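Local coordinates for protein transcriptional regulator, MerR-family (Cupriavidus metallidurans CH34, PDB 5GPE) that binds lead(II) and probably acts as a DNA-binding transcription regulator of the MerR family that responds to this metal, at residues M1-E6 and F37-E42; L26-A31 and D41-Q46. One frame throughout, in Å; residues are numbered along the deposited sequence.

Contact 1 of 2, residues M1-E6 and F37-E42; sequences MMRIGE and FRLYDE
Met2 and Tyr40 form a single antiparallel bridge, a hydrogen-bonded pair in which Met2 N gives to Tyr40 O at 2.7 Å and Tyr40 N gives back to Met2 O at 2.8 Å. The bridge lays the N-terminal arm beside the last part of the wing in the winged helix-turn-helix domain of MerR regulators, just before helix 4-11 starts. Past Met2, Arg3 stacks on Phe37. The guanidinium lies flat on one face of the ring, centres 4.0 Å apart and planes tilted by 10°, with Phe37 CE1 3.4 Å from Arg3 CZ. Bends at chi2 and chi3 fold the arginine back over the neighbouring segment, although its CB starts out away from it. From there Arg3 NH1 gives a 3.1 Å bond to Arg38 O, moderately bent and tilted out of the carbonyl plane. The same carbonyl accepts a hydrogen bond from a water that in turn accepts from Ile4 N, so it ties together a side chain and the first turn of the helix. The Tyr40 ring runs alongside Ile4, pointing the same way, with Tyr40 CE1 3.8 Å from Ile4 CB, while its hydroxyl is bonded to Glu22 of helix 15-23. Met2 keeps CG beside its backbone N (chi1 -64°) and bends at chi3, which brings the terminal methyl CE to 3.5 Å from Asp41 O.

Contact 2 of 2, residues L26-A31 and D41-Q46; sequences LLPEPA and DEVHLQ
His44 points the NE2 corner of its imidazole at the backbone of Pro28 and Glu29, bridging the wing loop and the start of helix 42-56 in the winged helix-turn-helix domain of the MerR family. The main bond runs from His44 NE2 to Glu29 O, 2.9 Å long with an N-H...O angle of 146°. Glu29 O lies in the ring plane, but the nitrogen stands well above the plane of that carbonyl. A second, weak bond reaches Pro28 O, also at the ring edge, making NE2 a forked donor to two successive carbonyls. The Pro28 ring and the imidazole lie alongside, pointing opposite ways, with Pro28 CD 3.9 Å from His44 CD2. The other nitrogen, ND1, turns back to the head of its own helix, where Asp41 as N-cap and His44 three residues on form a capping box: the Asp41 side chain takes a helix N-H, and the His44 ring nitrogen faces Asp41 N in return. Asp41 CG sits between its backbone N and carbonyl carbon (chi1 68°), which brings OD1 over the helix end to accept from Val43 N at 3.1 Å. His44 ND1 lies 3.3 Å from Asp41 OD1, on the opposite face of the carboxylate from Val43 N, and 3.3 Å from Asp41 N. As acceptor it would take the weak but nearly straight Asp41 N-H; as donor it would give to OD1. Held at both nitrogens, the buried ring has its rotation about CB-CG fixed, and the Tyr40 ring meets it edge-to-face. Two residues past Glu29 the loop reaches the cap itself, where the methyl CB of Ala31 comes to 3.6 Å from Asp41 OD2.

In the fold
From the N terminus, the arm 1-6 leads into helix 4-11, helix 15-23 follows, and the chain then enters the wing loop before helix 42-56. Contact 1 closes the longer circuit, bringing the wing's return limb 37-42 back to the arm across both early helices. Contact 2 closes a shorter loop, from the outgoing limb 26-31, that starts inside the first and runs past its end into helix 42-56, so the two overlap rather than nest. They share Asp41 and Glu42; their centres are 9 Å apart. They meet directly where Met1 CE packs on Ala31 CB, so arm, both wing limbs and helix 42-56 come together in the MerR-type helix-turn-helix domain.

Contact 1 of 2, residues M1-E6 and F37-E42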
ATOM      1  N   MET B   1     -37.431  -1.744   7.812  1.00 43.10           N
ATOM      2  CA  MET B   1     -36.379  -1.167   8.707  1.00 40.08           C
ATOM      3  C   MET B   1     -35.561  -2.306   9.305  1.00 34.37           C
ATOM      4  O   MET B   1     -36.099  -3.375   9.594  1.00 32.39           O
ATOM      5  CB  MET B   1     -36.989  -0.322   9.826  1.00 45.34           C
ATOM      6  CG  MET B   1     -37.867   0.825   9.348  1.00 52.44           C
ATOM      7  SD  MET B   1     -36.933   2.246   8.768  1.00 54.63           S
ATOM      8  CE  MET B   1     -36.785   3.128  10.311  1.00 56.74           C
ATOM      9  N   MET B   2     -34.268  -2.053   9.479  1.00 31.90           N
ATOM     10  CA  MET B   2     -33.285  -3.067   9.878  1.00 30.24           C
ATOM     11  C   MET B   2     -32.372  -2.553  10.973  1.00 24.09           C
ATOM     12  O   MET B   2     -31.990  -1.386  10.968  1.00 19.66           O
ATOM     13  CB  MET B   2     -32.346  -3.387   8.708  1.00 34.84           C
ATOM     14  CG  MET B   2     -32.975  -4.003   7.488  1.00 36.84           C
ATOM     15  SD  MET B   2     -31.667  -4.123   6.255  1.00 38.98           S
ATOM     16  CE  MET B   2     -31.860  -2.543   5.427  1.00 36.94           C
ATOM     17  N   ARG B   3     -31.958  -3.453  11.860  1.00 23.38           N
ATOM     18  CA  ARG B   3     -30.830  -3.161  12.744  1.00 22.45           C
ATOM     19  C   ARG B   3     -29.540  -3.385  11.969  1.00 21.27           C
ATOM     20  O   ARG B   3     -29.521  -4.023  10.909  1.00 18.66           O
ATOM     21  CB  ARG B   3     -30.846  -4.016  14.005  1.00 24.37           C
ATOM     22  CG  ARG B   3     -31.969  -3.684  14.967  1.00 25.07           C
ATOM     23  CD  ARG B   3     -31.624  -2.356  15.673  1.00 23.79           C
ATOM     24  NE  ARG B   3     -30.818  -2.563  16.877  1.00 22.43           N
ATOM     25  CZ  ARG B   3     -30.253  -1.610  17.622  1.00 22.27           C
ATOM     26  NH1 ARG B   3     -30.399  -0.323  17.345  1.00 20.76           N
ATOM     27  NH2 ARG B   3     -29.543  -1.955  18.681  1.00 24.00           N
ATOM     28  N   ILE B   4     -28.454  -2.872  12.531  1.00 22.02           N
ATOM     29  CA  ILE B   4     -27.144  -2.903  11.879  1.00 22.15           C
ATOM     30  C   ILE B   4     -26.693  -4.327  11.494  1.00 21.92           C
ATOM     31  O   ILE B   4     -26.117  -4.524  10.422  1.00 24.45           O
ATOM     32  CB  ILE B   4     -26.074  -2.168  12.731  1.00 22.57           C
ATOM     33  CG1 ILE B   4     -24.796  -1.949  11.913  1.00 22.42           C
ATOM     34  CG2 ILE B   4     -25.759  -2.915  14.032  1.00 24.27           C
ATOM     35  CD1 ILE B   4     -23.901  -0.867  12.473  1.00 22.82           C
ATOM     36  N   GLY B   5     -26.957  -5.305  12.365  1.00 21.74           N
ATOM     37  CA  GLY B   5     -26.645  -6.719  12.092  1.00 23.55           C
ATOM     38  C   GLY B   5     -27.295  -7.246  10.812  1.00 23.86           C
ATOM     39  O   GLY B   5     -26.655  -7.927  10.008  1.00 23.75           O
ATOM     40  N   GLU B   6     -28.555  -6.895  10.615  1.00 23.93           N
ATOM     41  CA  GLU B   6     -29.288  -7.322   9.425  1.00 23.71           C
ATOM     42  C   GLU B   6     -28.788  -6.575   8.189  1.00 23.79           C
ATOM     43  O   GLU B   6     -28.700  -7.160   7.111  1.00 25.99           O
ATOM     44  CB  GLU B   6     -30.795  -7.106   9.593  1.00 25.47           C
ATOM     45  CG  GLU B   6     -31.610  -7.721   8.459  1.00 28.00           C
ATOM     46  CD  GLU B   6     -33.107  -7.430   8.511  1.00 32.60           C
ATOM     47  OE1 GLU B   6     -33.611  -7.018   9.569  1.00 31.71           O
ATOM     48  OE2 GLU B   6     -33.795  -7.635   7.484  1.00 36.54           O
ATOM     49  N   PHE B  37     -31.753   4.155  19.763  1.00 38.13           N
ATOM     50  CA  PHE B  37     -32.058   2.951  18.971  1.00 35.16           C
ATOM     51  C   PHE B  37     -31.986   3.173  17.444  1.00 34.49           C
ATOM     52  O   PHE B  37     -32.963   3.570  16.821  1.00 34.49           O
ATOM     53  CB  PHE B  37     -33.424   2.389  19.381  1.00 32.57           C
ATOM     54  CG  PHE B  37     -33.657   0.969  18.958  1.00 28.85           C
ATOM     55  CD1 PHE B  37     -32.992  -0.090  19.582  1.00 29.02           C
ATOM     56  CD2 PHE B  37     -34.576   0.679  17.962  1.00 28.54           C
ATOM     57  CE1 PHE B  37     -33.243  -1.411  19.192  1.00 26.73           C
ATOM     58  CE2 PHE B  37     -34.823  -0.628  17.579  1.00 23.96           C
ATOM     59  CZ  PHE B  37     -34.157  -1.674  18.194  1.00 25.94           C
ATOM     60  N   ARG B  38     -30.819   2.974  16.855  1.00 32.74           N
ATOM     61  CA  ARG B  38     -30.601   3.224  15.449  1.00 28.76           C
ATOM     62  C   ARG B  38     -31.189   2.187  14.496  1.00 24.11           C
ATOM     63  O   ARG B  38     -30.967   1.053  14.672  1.00 24.71           O
ATOM     64  CB  ARG B  38     -29.110   3.368  15.169  1.00 30.13           C
ATOM     65  CG  ARG B  38     -28.424   4.497  15.897  1.00 36.45           C
ATOM     66  CD  ARG B  38     -26.913   4.460  15.782  1.00 43.22           C
ATOM     67  NE  ARG B  38     -26.371   5.802  15.942  1.00 53.52           N
ATOM     68  CZ  ARG B  38     -25.730   6.501  15.010  1.00 58.49           C
ATOM     69  NH1 ARG B  38     -25.474   5.983  13.816  1.00 59.82           N
ATOM     70  NH2 ARG B  38     -25.269   7.717  15.312  1.00 64.59           N
ATOM     71  N   LEU B  39     -31.925   2.626  13.490  1.00 21.89           N
ATOM     72  CA  LEU B  39     -32.489   1.765  12.445  1.00 23.32           C
ATOM     73  C   LEU B  39     -32.082   2.226  11.059  1.00 23.75           C
ATOM     74  O   LEU B  39     -31.903   3.418  10.815  1.00 25.39           O
ATOM     75  CB  LEU B  39     -34.025   1.700  12.528  1.00 25.04           C
ATOM     76  CG  LEU B  39     -34.629   0.992  13.731  1.00 26.01           C
ATOM     77  CD1 LEU B  39     -36.141   1.136  13.720  1.00 28.35           C
ATOM     78  CD2 LEU B  39     -34.264  -0.482  13.765  1.00 26.46           C
ATOM     79  N   TYR B  40     -31.934   1.258  10.159  1.00 24.26           N
ATOM     80  CA  TYR B  40     -31.480   1.492   8.787  1.00 26.03           C
ATOM     81  C   TYR B  40     -32.503   0.933   7.806  1.00 28.63           C
ATOM     82  O   TYR B  40     -33.345   0.124   8.167  1.00 28.25           O
ATOM     83  CB  TYR B  40     -30.112   0.836   8.560  1.00 25.51           C
ATOM     84  CG  TYR B  40     -29.053   1.257   9.568  1.00 25.06           C
ATOM     85  CD1 TYR B  40     -28.914   0.591  10.787  1.00 25.68           C
ATOM     86  CD2 TYR B  40     -28.186   2.310   9.299  1.00 25.86           C
ATOM     87  CE1 TYR B  40     -27.948   0.965  11.709  1.00 27.17           C
ATOM     88  CE2 TYR B  40     -27.212   2.701  10.212  1.00 26.33           C
ATOM     89  CZ  TYR B  40     -27.097   2.022  11.413  1.00 28.60           C
ATOM     90  OH  TYR B  40     -26.137   2.389  12.320  1.00 30.08           O
ATOM     91  N   ASP B  41     -32.403   1.354   6.556  1.00 31.07           N
ATOM     92  CA  ASP B  41     -33.321   0.927   5.494  1.00 32.96           C
ATOM     93  C   ASP B  41     -32.590   0.721   4.154  1.00 31.79           C
ATOM     94  O   ASP B  41     -31.343   0.705   4.107  1.00 28.52           O
ATOM     95  CB  ASP B  41     -34.503   1.918   5.393  1.00 39.30           C
ATOM     96  CG  ASP B  41     -34.098   3.299   4.885  1.00 44.42           C
ATOM     97  OD1 ASP B  41     -33.012   3.464   4.289  1.00 51.47           O
ATOM     98  OD2 ASP B  41     -34.889   4.242   5.087  1.00 56.41           O
ATOM     99  N   GLU B  42     -33.368   0.583   3.081  1.00 31.29           N
ATOM    100  CA  GLU B  42     -32.866   0.276   1.732  1.00 31.76           C
ATOM    101  C   GLU B  42     -31.802   1.257   1.216  1.00 29.57           C
ATOM    102  O   GLU B  42     -30.876   0.853   0.504  1.00 26.97           O
ATOM    103  CB  GLU B  42     -34.045   0.207   0.736  1.00 33.47           C
ATOM    104  CG  GLU B  42     -33.694  -0.278  -0.678  1.00 37.38           C
ATOM    105  CD  GLU B  42     -33.220  -1.731  -0.749  1.00 39.14           C
ATOM    106  OE1 GLU B  42     -33.474  -2.518   0.196  1.00 40.83           O
ATOM    107  OE2 GLU B  42     -32.583  -2.089  -1.765  1.00 43.94           O
TER
HETATM  108  O   HOH W   1     -28.680  -0.952  14.560  1.00 23.25           O

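Contact 2 of 2, residues L26-A31 and D41-Q46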
ATOM      1  N   LEU B  26     -19.323   8.248   5.523  1.00 25.49           N
ATOM      2  CA  LEU B  26     -19.756   7.671   4.246  1.00 24.84           C
ATOM      3  C   LEU B  26     -21.203   7.212   4.222  1.00 24.36           C
ATOM      4  O   LEU B  26     -21.717   6.858   3.164  1.00 23.14           O
ATOM      5  CB  LEU B  26     -18.861   6.507   3.855  1.00 25.03           C
ATOM      6  CG  LEU B  26     -17.355   6.806   3.804  1.00 26.79           C
ATOM      7  CD1 LEU B  26     -16.614   5.577   3.308  1.00 29.49           C
ATOM      8  CD2 LEU B  26     -17.023   8.001   2.928  1.00 26.08           C
ATOM      9  N   LEU B  27     -21.885   7.209   5.345  1.00 26.49           N
ATOM     10  CA  LEU B  27     -23.275   6.772   5.380  1.00 28.78           C
ATOM     11  C   LEU B  27     -24.233   7.849   5.855  1.00 31.45           C
ATOM     12  O   LEU B  27     -23.936   8.534   6.760  1.00 32.23           O
ATOM     13  CB  LEU B  27     -23.441   5.566   6.280  1.00 31.10           C
ATOM     14  CG  LEU B  27     -22.825   4.237   5.884  1.00 34.29           C
ATOM     15  CD1 LEU B  27     -23.306   3.124   6.764  1.00 35.97           C
ATOM     16  CD2 LEU B  27     -23.161   3.925   4.462  1.00 36.73           C
ATOM     17  N   PRO B  28     -25.399   7.973   5.249  1.00 37.44           N
ATOM     18  CA  PRO B  28     -26.362   8.960   5.740  1.00 42.18           C
ATOM     19  C   PRO B  28     -26.870   8.569   7.123  1.00 47.00           C
ATOM     20  O   PRO B  28     -26.676   7.421   7.565  1.00 46.54           O
ATOM     21  CB  PRO B  28     -27.490   8.908   4.705  1.00 45.41           C
ATOM     22  CG  PRO B  28     -27.410   7.552   4.100  1.00 42.84           C
ATOM     23  CD  PRO B  28     -26.031   6.999   4.343  1.00 38.59           C
ATOM     24  N   GLU B  29     -27.501   9.522   7.796  1.00 50.09           N
ATOM     25  CA  GLU B  29     -28.016   9.305   9.150  1.00 51.45           C
ATOM     26  C   GLU B  29     -28.981   8.115   9.180  1.00 51.00           C
ATOM     27  O   GLU B  29     -29.635   7.830   8.165  1.00 42.04           O
ATOM     28  CB  GLU B  29     -28.720  10.560   9.674  1.00 55.19           C
ATOM     29  CG  GLU B  29     -27.787  11.739   9.913  1.00 61.58           C
ATOM     30  CD  GLU B  29     -26.804  11.480  11.042  1.00 69.66           C
ATOM     31  OE1 GLU B  29     -27.251  11.181  12.175  1.00 83.06           O
ATOM     32  OE2 GLU B  29     -25.585  11.558  10.797  1.00 73.19           O
ATOM     33  N   PRO B  30     -29.058   7.398  10.324  1.00 48.92           N
ATOM     34  CA  PRO B  30     -30.008   6.276  10.427  1.00 48.42           C
ATOM     35  C   PRO B  30     -31.465   6.699  10.179  1.00 47.74           C
ATOM     36  O   PRO B  30     -31.841   7.827  10.490  1.00 43.52           O
ATOM     37  CB  PRO B  30     -29.829   5.772  11.864  1.00 48.92           C
ATOM     38  CG  PRO B  30     -28.587   6.393  12.380  1.00 48.92           C
ATOM     39  CD  PRO B  30     -28.273   7.590  11.556  1.00 47.91           C
ATOM     40  N   ALA B  31     -32.258   5.790   9.617  1.00 49.51           N
ATOM     41  CA  ALA B  31     -33.666   6.057   9.278  1.00 55.77           C
ATOM     42  C   ALA B  31     -34.507   6.471  10.498  1.00 58.15           C
ATOM     43  O   ALA B  31     -35.384   7.324  10.391  1.00 58.41           O
ATOM     44  CB  ALA B  31     -34.279   4.840   8.594  1.00 59.65           C
ATOM     45  N   ASP B  41     -32.403   1.354   6.556  1.00 31.07           N
ATOM     46  CA  ASP B  41     -33.321   0.927   5.494  1.00 32.96           C
ATOM     47  C   ASP B  41     -32.590   0.721   4.154  1.00 31.79           C
ATOM     48  O   ASP B  41     -31.343   0.705   4.107  1.00 28.52           O
ATOM     49  CB  ASP B  41     -34.503   1.918   5.393  1.00 39.30           C
ATOM     50  CG  ASP B  41     -34.098   3.299   4.885  1.00 44.42           C
ATOM     51  OD1 ASP B  41     -33.012   3.464   4.289  1.00 51.47           O
ATOM     52  OD2 ASP B  41     -34.889   4.242   5.087  1.00 56.41           O
ATOM     53  N   GLU B  42     -33.368   0.583   3.081  1.00 31.29           N
ATOM     54  CA  GLU B  42     -32.866   0.276   1.732  1.00 31.76           C
ATOM     55  C   GLU B  42     -31.802   1.257   1.216  1.00 29.57           C
ATOM     56  O   GLU B  42     -30.876   0.853   0.504  1.00 26.97           O
ATOM     57  CB  GLU B  42     -34.045   0.207   0.736  1.00 33.47           C
ATOM     58  CG  GLU B  42     -33.694  -0.278  -0.678  1.00 37.38           C
ATOM     59  CD  GLU B  42     -33.220  -1.731  -0.749  1.00 39.14           C
ATOM     60  OE1 GLU B  42     -33.474  -2.518   0.196  1.00 40.83           O
ATOM     61  OE2 GLU B  42     -32.583  -2.089  -1.765  1.00 43.94           O
ATOM     62  N   VAL B  43     -31.940   2.529   1.575  1.00 28.71           N
ATOM     63  CA  VAL B  43     -30.986   3.575   1.163  1.00 29.76           C
ATOM     64  C   VAL B  43     -29.570   3.256   1.676  1.00 27.75           C
ATOM     65  O   VAL B  43     -28.590   3.431   0.952  1.00 27.11           O
ATOM     66  CB  VAL B  43     -31.428   4.982   1.637  1.00 33.21           C
ATOM     67  CG1 VAL B  43     -30.386   6.038   1.287  1.00 35.07           C
ATOM     68  CG2 VAL B  43     -32.767   5.369   1.010  1.00 35.01           C
ATOM     69  N   HIS B  44     -29.484   2.801   2.925  1.00 27.46           N
ATOM     70  CA  HIS B  44     -28.205   2.453   3.552  1.00 26.02           C
ATOM     71  C   HIS B  44     -27.581   1.223   2.920  1.00 24.90           C
ATOM     72  O   HIS B  44     -26.370   1.193   2.695  1.00 25.36           O
ATOM     73  CB  HIS B  44     -28.357   2.225   5.055  1.00 27.59           C
ATOM     74  CG  HIS B  44     -28.843   3.432   5.796  1.00 28.85           C
ATOM     75  ND1 HIS B  44     -30.181   3.737   5.922  1.00 27.63           N
ATOM     76  CD2 HIS B  44     -28.172   4.422   6.432  1.00 28.30           C
ATOM     77  CE1 HIS B  44     -30.317   4.856   6.606  1.00 27.71           C
ATOM     78  NE2 HIS B  44     -29.113   5.292   6.927  1.00 29.21           N
ATOM     79  N   LEU B  45     -28.411   0.234   2.604  1.00 23.40           N
ATOM     80  CA  LEU B  45     -27.960  -0.960   1.893  1.00 25.08           C
ATOM     81  C   LEU B  45     -27.360  -0.600   0.529  1.00 23.22           C
ATOM     82  O   LEU B  45     -26.253  -1.028   0.208  1.00 22.05           O
ATOM     83  CB  LEU B  45     -29.100  -1.978   1.723  1.00 28.24           C
ATOM     84  CG  LEU B  45     -28.783  -3.268   0.941  1.00 29.40           C
ATOM     85  CD1 LEU B  45     -27.590  -4.019   1.529  1.00 27.43           C
ATOM     86  CD2 LEU B  45     -30.006  -4.179   0.888  1.00 30.64           C
ATOM     87  N   GLN B  46     -28.079   0.197  -0.258  1.00 22.26           N
ATOM     88  CA  GLN B  46     -27.596   0.602  -1.580  1.00 24.28           C
ATOM     89  C   GLN B  46     -26.307   1.428  -1.493  1.00 22.71           C
ATOM     90  O   GLN B  46     -25.435   1.337  -2.355  1.00 20.81           O
ATOM     91  CB  GLN B  46     -28.671   1.371  -2.359  1.00 27.51           C
ATOM     92  CG  GLN B  46     -29.847   0.505  -2.814  1.00 30.02           C
ATOM     93  CD  GLN B  46     -29.400  -0.774  -3.519  1.00 32.87           C
ATOM     94  OE1 GLN B  46     -28.513  -0.744  -4.384  1.00 35.25           O
ATOM     95  NE2 GLN B  46     -29.978  -1.908  -3.123  1.00 34.40           N
TER